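Local coordinates for SPbeta prophage-derived uncharacterized protein YorR (Bacillus subtilis, PDB 3KB2), which is uncharacterized but may act as a P-loop nucleoside monophosphate kinase of the thymidylate kinase type, and binds guanosine-3'-monophosphate-5'-diphosphate and magnesium, at residues A[71-76]-A[122-127]; A[98-103]-A[130-135]. One frame throughout, in Å; residues are numbered along the deposited sequence.

Contact 1 (A[71-76]-A[122-127]); sequences AKKFKD and GKDIDS
K73 lays the end of its chain, CE and NZ, against the hydroxyl of S127 on the first turns of helix 122-137. K73 NZ donates a hydrogen bond to S127 OG at 3.1 Å, and K73 CE sits almost as close to S127 OG, at 3.3 Å, so the methylene and the ammonium group rest together on one oxygen. That oxygen serves as both acceptor and donor: S127 OG donates to D124 O one turn earlier at 2.8 Å, leaving it to act as acceptor toward the lysine. Chi1 of 68° holds the S127 hydroxyl between its own backbone N and carbonyl carbon, which is where it can reach back to the carbonyl of D124. The donor meets that carbonyl at a C=O...O angle of 124°, tilted from the carbonyl plane. This serine-to-carbonyl bond lies within helix 122-137, which belongs to a parallel α/β fold with strand order 2-3-1-4-5, as in nucleoside monophosphate kinases. K73 belongs to the loop that follows helix 64-70, and its chain, bent at chi2 and again at chi4, has to span backbones whose nearest CA atoms, of K73 and D124, are 9.4 Å apart. D124 adds a second, looser attraction, a long salt bridge of 3.7 Å from K73 NZ to D124 OD2; the two side chains run past each other in opposite directions. Nearby, K39 of the second subunit brings another ammonium group close to K73 NZ, and F35 of that subunit packs on D124.

Contact 2 (A[98-103]-A[130-135]); sequences VVYLHA and ELYREV
With chi1 at 171°, Y100 swings its ring off strand 96-102, CG opposite the backbone N, and carries the phenol end across to helix 122-137. On the helix, R133 has chi1 near -71°, CG beside its own N, and the tyrosine oxygen comes to lie against both: Y100 OH is 3.2 Å from R133 CG and 3.5 Å from R133 N. The ring of Y100 also leans on the root of Y132, with Y100 CE1 4.0 Å from Y132 CB. The two tyrosine side chains cross at a slant, and Y132 OH continues past the contact to a hydrogen bond with S66 OG on helix 64-70. H102 ND1 sits over one face of the Y100 ring, toward its rim, while M136 packs on the same side chain from the helix. Here a strand of the parallel sheet is covered by an α-helix, the usual layering of a P-loop kinase core. Beyond the contact, R133 turns its guanidinium back one turn along the helix. R133 NH2 donates to E130 OE2 at 2.8 Å, nearly straight at 163° and in the guanidinium plane, and a weak second bond comes from R133 NE. The charged end is therefore engaged by the glutamate, and the phenol end of Y100 rests on R133 CG and beside the R133 backbone N, with no hydrogen bond or ion pair joining the two segments.

From the N terminus the chain reaches 71-76 after helix 64-70, then strand 96-102, and then helix 122-137, whose successive turns serve both contacts. Contact 1 closes a loop of 45 intervening residues and contact 2 one of 26, and because their segments alternate along the chain the two loops cross. Contact 1 ties the surface loop that takes part in the subunit interface to the beginning of the helix; contact 2 fixes a later part of it over the buried sheet. Their centres are 14 Å apart, yet they touch directly: L131 CD1 packs on K73 CE at 3.6 Å, one turn beyond S127. Thus one helix bridges the sheet and the loop that follows helix 64-70.

Contact 1 (A[71-76]-A[122-127])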
loop_
_atom_site.group_PDB
_atom_site.type_symbol
_atom_site.label_atom_id
_atom_site.label_comp_id
_atom_site.label_asym_id
_atom_site.label_seq_id
_atom_site.Cartn_x
_atom_site.Cartn_y
_atom_site.Cartn_z
ATOM N N ALA A 71 -8.149 2.418 8.591
ATOM C CA ALA A 71 -7.647 2.794 9.904
ATOM C C ALA A 71 -7.214 1.527 10.645
ATOM O O ALA A 71 -6.421 1.577 11.584
ATOM C CB ALA A 71 -8.724 3.524 10.689
ATOM N N LYS A 72 -7.736 0.390 10.205
ATOM C CA LYS A 72 -7.395 -0.877 10.819
ATOM C C LYS A 72 -6.200 -1.514 10.108
ATOM O O LYS A 72 -5.761 -2.606 10.478
ATOM C CB LYS A 72 -8.593 -1.827 10.764
ATOM C CG LYS A 72 -9.863 -1.283 11.395
ATOM C CD LYS A 72 -9.690 -1.026 12.879
ATOM C CE LYS A 72 -10.961 -0.448 13.484
ATOM N NZ LYS A 72 -10.756 -0.016 14.894
ATOM N N LYS A 73 -5.663 -0.836 9.094
ATOM C CA LYS A 73 -4.523 -1.377 8.345
ATOM C C LYS A 73 -3.229 -0.574 8.431
ATOM O O LYS A 73 -2.138 -1.135 8.326
ATOM C CB LYS A 73 -4.894 -1.549 6.869
ATOM C CG LYS A 73 -5.183 -2.983 6.448
ATOM C CD LYS A 73 -6.363 -3.568 7.204
ATOM C CE LYS A 73 -6.599 -5.035 6.834
ATOM N NZ LYS A 73 -5.425 -5.911 7.118
ATOM N N PHE A 74 -3.347 0.734 8.622
ATOM C CA PHE A 74 -2.171 1.593 8.689
ATOM C C PHE A 74 -1.970 2.200 10.061
ATOM O O PHE A 74 -2.935 2.484 10.775
ATOM C CB PHE A 74 -2.280 2.728 7.664
ATOM C CG PHE A 74 -2.327 2.257 6.239
ATOM C CD1 PHE A 74 -1.299 1.481 5.721
ATOM C CD2 PHE A 74 -3.399 2.585 5.419
ATOM C CE1 PHE A 74 -1.335 1.034 4.408
ATOM C CE2 PHE A 74 -3.445 2.143 4.102
ATOM C CZ PHE A 74 -2.408 1.363 3.597
ATOM N N LYS A 75 -0.710 2.401 10.425
ATOM C CA LYS A 75 -0.403 3.008 11.710
ATOM C C LYS A 75 -0.444 4.523 11.555
ATOM O O LYS A 75 -0.347 5.044 10.441
ATOM C CB LYS A 75 0.976 2.563 12.215
ATOM C CG LYS A 75 1.067 1.085 12.608
ATOM C CD LYS A 75 2.384 0.786 13.337
ATOM C CE LYS A 75 2.425 -0.651 13.860
ATOM N NZ LYS A 75 3.707 -1.011 14.556
ATOM N N ASP A 76 -0.586 5.219 12.681
ATOM C CA ASP A 76 -0.667 6.674 12.696
ATOM C C ASP A 76 -1.686 7.122 11.647
ATOM O O ASP A 76 -1.459 8.078 10.902
ATOM C CB ASP A 76 0.703 7.300 12.402
ATOM C CG ASP A 76 1.771 6.902 13.423
ATOM O OD1 ASP A 76 1.504 6.964 14.646
ATOM O OD2 ASP A 76 2.896 6.538 13.001
ATOM N N GLY A 122 -2.551 -11.727 -1.665
ATOM C CA GLY A 122 -3.812 -12.437 -1.539
ATOM C C GLY A 122 -4.511 -12.256 -0.206
ATOM O O GLY A 122 -5.646 -11.777 -0.144
ATOM N N LYS A 123 -3.831 -12.641 0.867
ATOM C CA LYS A 123 -4.398 -12.522 2.200
ATOM C C LYS A 123 -4.788 -11.092 2.578
ATOM O O LYS A 123 -5.851 -10.872 3.168
ATOM C CB LYS A 123 -3.426 -13.087 3.237
ATOM C CG LYS A 123 -3.565 -14.579 3.465
ATOM C CD LYS A 123 -2.900 -14.982 4.771
ATOM C CE LYS A 123 -3.489 -16.279 5.312
ATOM N NZ LYS A 123 -3.121 -16.524 6.742
ATOM N N ASP A 124 -3.939 -10.122 2.244
ATOM C CA ASP A 124 -4.232 -8.726 2.568
ATOM C C ASP A 124 -5.485 -8.274 1.838
ATOM O O ASP A 124 -6.373 -7.655 2.427
ATOM C CB ASP A 124 -3.083 -7.801 2.169
ATOM C CG ASP A 124 -3.227 -6.410 2.776
ATOM O OD1 ASP A 124 -2.559 -5.463 2.306
ATOM O OD2 ASP A 124 -4.006 -6.268 3.744
ATOM N N ILE A 125 -5.544 -8.579 0.546
ATOM C CA ILE A 125 -6.688 -8.210 -0.271
ATOM C C ILE A 125 -7.969 -8.786 0.307
ATOM O O ILE A 125 -9.017 -8.140 0.270
ATOM C CB ILE A 125 -6.526 -8.709 -1.720
ATOM C CG1 ILE A 125 -5.316 -8.034 -2.371
ATOM C CG2 ILE A 125 -7.796 -8.444 -2.508
ATOM C CD1 ILE A 125 -5.351 -6.520 -2.323
ATOM N N ASP A 126 -7.891 -10.001 0.842
ATOM C CA ASP A 126 -9.070 -10.637 1.430
ATOM C C ASP A 126 -9.560 -9.925 2.670
ATOM O O ASP A 126 -10.753 -9.693 2.819
ATOM C CB ASP A 126 -8.779 -12.085 1.800
ATOM C CG ASP A 126 -8.583 -12.952 0.593
ATOM O OD1 ASP A 126 -9.520 -13.042 -0.227
ATOM O OD2 ASP A 126 -7.492 -13.540 0.466
ATOM N N SER A 127 -8.637 -9.599 3.566
ATOM C CA SER A 127 -8.993 -8.926 4.807
ATOM C C SER A 127 -9.605 -7.554 4.544
ATOM O O SER A 127 -10.485 -7.099 5.277
ATOM C CB SER A 127 -7.763 -8.772 5.697
ATOM O OG SER A 127 -6.840 -7.862 5.139
#

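Contact 2 (A[98-103]-A[130-135])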
loop_
_atom_site.group_PDB
_atom_site.type_symbol
_atom_site.label_atom_id
_atom_site.label_comp_id
_atom_site.label_asym_id
_atom_site.label_seq_id
_atom_site.Cartn_x
_atom_site.Cartn_y
_atom_site.Cartn_z
ATOM N N VAL A 98 -25.612 6.289 -0.559
ATOM C CA VAL A 98 -24.381 5.557 -0.295
ATOM C C VAL A 98 -24.209 4.369 -1.221
ATOM O O VAL A 98 -24.980 3.416 -1.167
ATOM C CB VAL A 98 -24.325 5.047 1.155
ATOM C CG1 VAL A 98 -22.987 4.373 1.406
ATOM C CG2 VAL A 98 -24.522 6.202 2.112
ATOM N N VAL A 99 -23.189 4.426 -2.066
ATOM C CA VAL A 99 -22.942 3.343 -3.004
ATOM C C VAL A 99 -21.752 2.491 -2.595
ATOM O O VAL A 99 -20.695 3.010 -2.241
ATOM C CB VAL A 99 -22.700 3.895 -4.411
ATOM C CG1 VAL A 99 -22.494 2.759 -5.392
ATOM C CG2 VAL A 99 -23.858 4.744 -4.815
ATOM N N TYR A 100 -21.936 1.177 -2.633
ATOM C CA TYR A 100 -20.881 0.237 -2.278
ATOM C C TYR A 100 -20.567 -0.592 -3.520
ATOM O O TYR A 100 -21.373 -1.414 -3.951
ATOM C CB TYR A 100 -21.348 -0.668 -1.118
ATOM C CG TYR A 100 -20.437 -1.843 -0.788
ATOM C CD1 TYR A 100 -19.044 -1.729 -0.873
ATOM C CD2 TYR A 100 -20.968 -3.072 -0.377
ATOM C CE1 TYR A 100 -18.206 -2.810 -0.565
ATOM C CE2 TYR A 100 -20.129 -4.157 -0.064
ATOM C CZ TYR A 100 -18.753 -4.017 -0.163
ATOM O OH TYR A 100 -17.918 -5.081 0.126
ATOM N N LEU A 101 -19.405 -0.357 -4.107
ATOM C CA LEU A 101 -19.024 -1.105 -5.281
ATOM C C LEU A 101 -18.013 -2.159 -4.877
ATOM O O LEU A 101 -16.991 -1.845 -4.265
ATOM C CB LEU A 101 -18.427 -0.174 -6.331
ATOM C CG LEU A 101 -19.330 0.959 -6.825
ATOM C CD1 LEU A 101 -18.649 1.685 -7.981
ATOM C CD2 LEU A 101 -20.666 0.395 -7.288
ATOM N N HIS A 102 -18.294 -3.415 -5.215
ATOM C CA HIS A 102 -17.387 -4.504 -4.859
ATOM C C HIS A 102 -17.174 -5.504 -5.991
ATOM O O HIS A 102 -17.530 -5.249 -7.145
ATOM C CB HIS A 102 -17.930 -5.242 -3.629
ATOM C CG HIS A 102 -19.299 -5.815 -3.833
ATOM N ND1 HIS A 102 -20.440 -5.042 -3.803
ATOM C CD2 HIS A 102 -19.704 -7.072 -4.129
ATOM C CE1 HIS A 102 -21.488 -5.799 -4.075
ATOM N NE2 HIS A 102 -21.070 -7.034 -4.277
ATOM N N ALA A 103 -16.579 -6.642 -5.645
ATOM C CA ALA A 103 -16.326 -7.727 -6.593
ATOM C C ALA A 103 -15.641 -8.854 -5.837
ATOM O O ALA A 103 -15.036 -8.621 -4.787
ATOM C CB ALA A 103 -15.437 -7.250 -7.730
ATOM N N GLU A 130 -13.184 -8.064 3.184
ATOM C CA GLU A 130 -14.055 -8.466 4.285
ATOM C C GLU A 130 -14.404 -7.297 5.179
ATOM O O GLU A 130 -15.536 -7.189 5.632
ATOM C CB GLU A 130 -13.390 -9.552 5.128
ATOM C CG GLU A 130 -14.038 -10.924 5.014
ATOM C CD GLU A 130 -15.535 -10.897 5.287
ATOM O OE1 GLU A 130 -15.948 -10.333 6.329
ATOM O OE2 GLU A 130 -16.294 -11.454 4.460
ATOM N N LEU A 131 -13.424 -6.437 5.448
ATOM C CA LEU A 131 -13.641 -5.257 6.287
ATOM C C LEU A 131 -14.715 -4.377 5.660
ATOM O O LEU A 131 -15.606 -3.894 6.355
ATOM C CB LEU A 131 -12.338 -4.460 6.435
ATOM C CG LEU A 131 -11.444 -4.807 7.630
ATOM C CD1 LEU A 131 -10.069 -4.164 7.502
ATOM C CD2 LEU A 131 -12.139 -4.321 8.886
ATOM N N TYR A 132 -14.627 -4.185 4.345
ATOM C CA TYR A 132 -15.596 -3.376 3.622
ATOM C C TYR A 132 -16.992 -3.967 3.771
ATOM O O TYR A 132 -17.944 -3.253 4.076
ATOM C CB TYR A 132 -15.231 -3.270 2.135
ATOM C CG TYR A 132 -14.429 -2.027 1.777
ATOM C CD1 TYR A 132 -13.067 -2.100 1.461
ATOM C CD2 TYR A 132 -15.028 -0.774 1.784
ATOM C CE1 TYR A 132 -12.328 -0.940 1.166
ATOM C CE2 TYR A 132 -14.302 0.382 1.490
ATOM C CZ TYR A 132 -12.967 0.298 1.186
ATOM O OH TYR A 132 -12.281 1.455 0.916
ATOM N N ARG A 133 -17.134 -5.268 3.565
ATOM C CA ARG A 133 -18.455 -5.858 3.709
ATOM C C ARG A 133 -19.007 -5.588 5.092
ATOM O O ARG A 133 -20.141 -5.143 5.232
ATOM C CB ARG A 133 -18.417 -7.363 3.449
ATOM C CG ARG A 133 -18.193 -7.692 1.995
ATOM C CD ARG A 133 -18.924 -8.951 1.601
ATOM N NE ARG A 133 -18.442 -10.117 2.332
ATOM C CZ ARG A 133 -18.878 -11.357 2.120
ATOM N NH1 ARG A 133 -19.808 -11.588 1.199
ATOM N NH2 ARG A 133 -18.380 -12.368 2.823
ATOM N N GLU A 134 -18.188 -5.838 6.105
ATOM C CA GLU A 134 -18.593 -5.645 7.493
ATOM C C GLU A 134 -18.928 -4.193 7.826
ATOM O O GLU A 134 -19.942 -3.916 8.471
ATOM C CB GLU A 134 -17.492 -6.152 8.428
ATOM C CG GLU A 134 -17.953 -6.454 9.848
ATOM C CD GLU A 134 -16.845 -7.053 10.708
ATOM O OE1 GLU A 134 -17.157 -7.584 11.797
ATOM O OE2 GLU A 134 -15.663 -6.989 10.298
ATOM N N VAL A 135 -18.084 -3.265 7.388
ATOM C CA VAL A 135 -18.337 -1.856 7.660
ATOM C C VAL A 135 -19.570 -1.368 6.898
ATOM O O VAL A 135 -20.319 -0.533 7.405
ATOM C CB VAL A 135 -17.117 -0.967 7.292
ATOM C CG1 VAL A 135 -16.800 -1.090 5.816
ATOM C CG2 VAL A 135 -17.415 0.491 7.636
#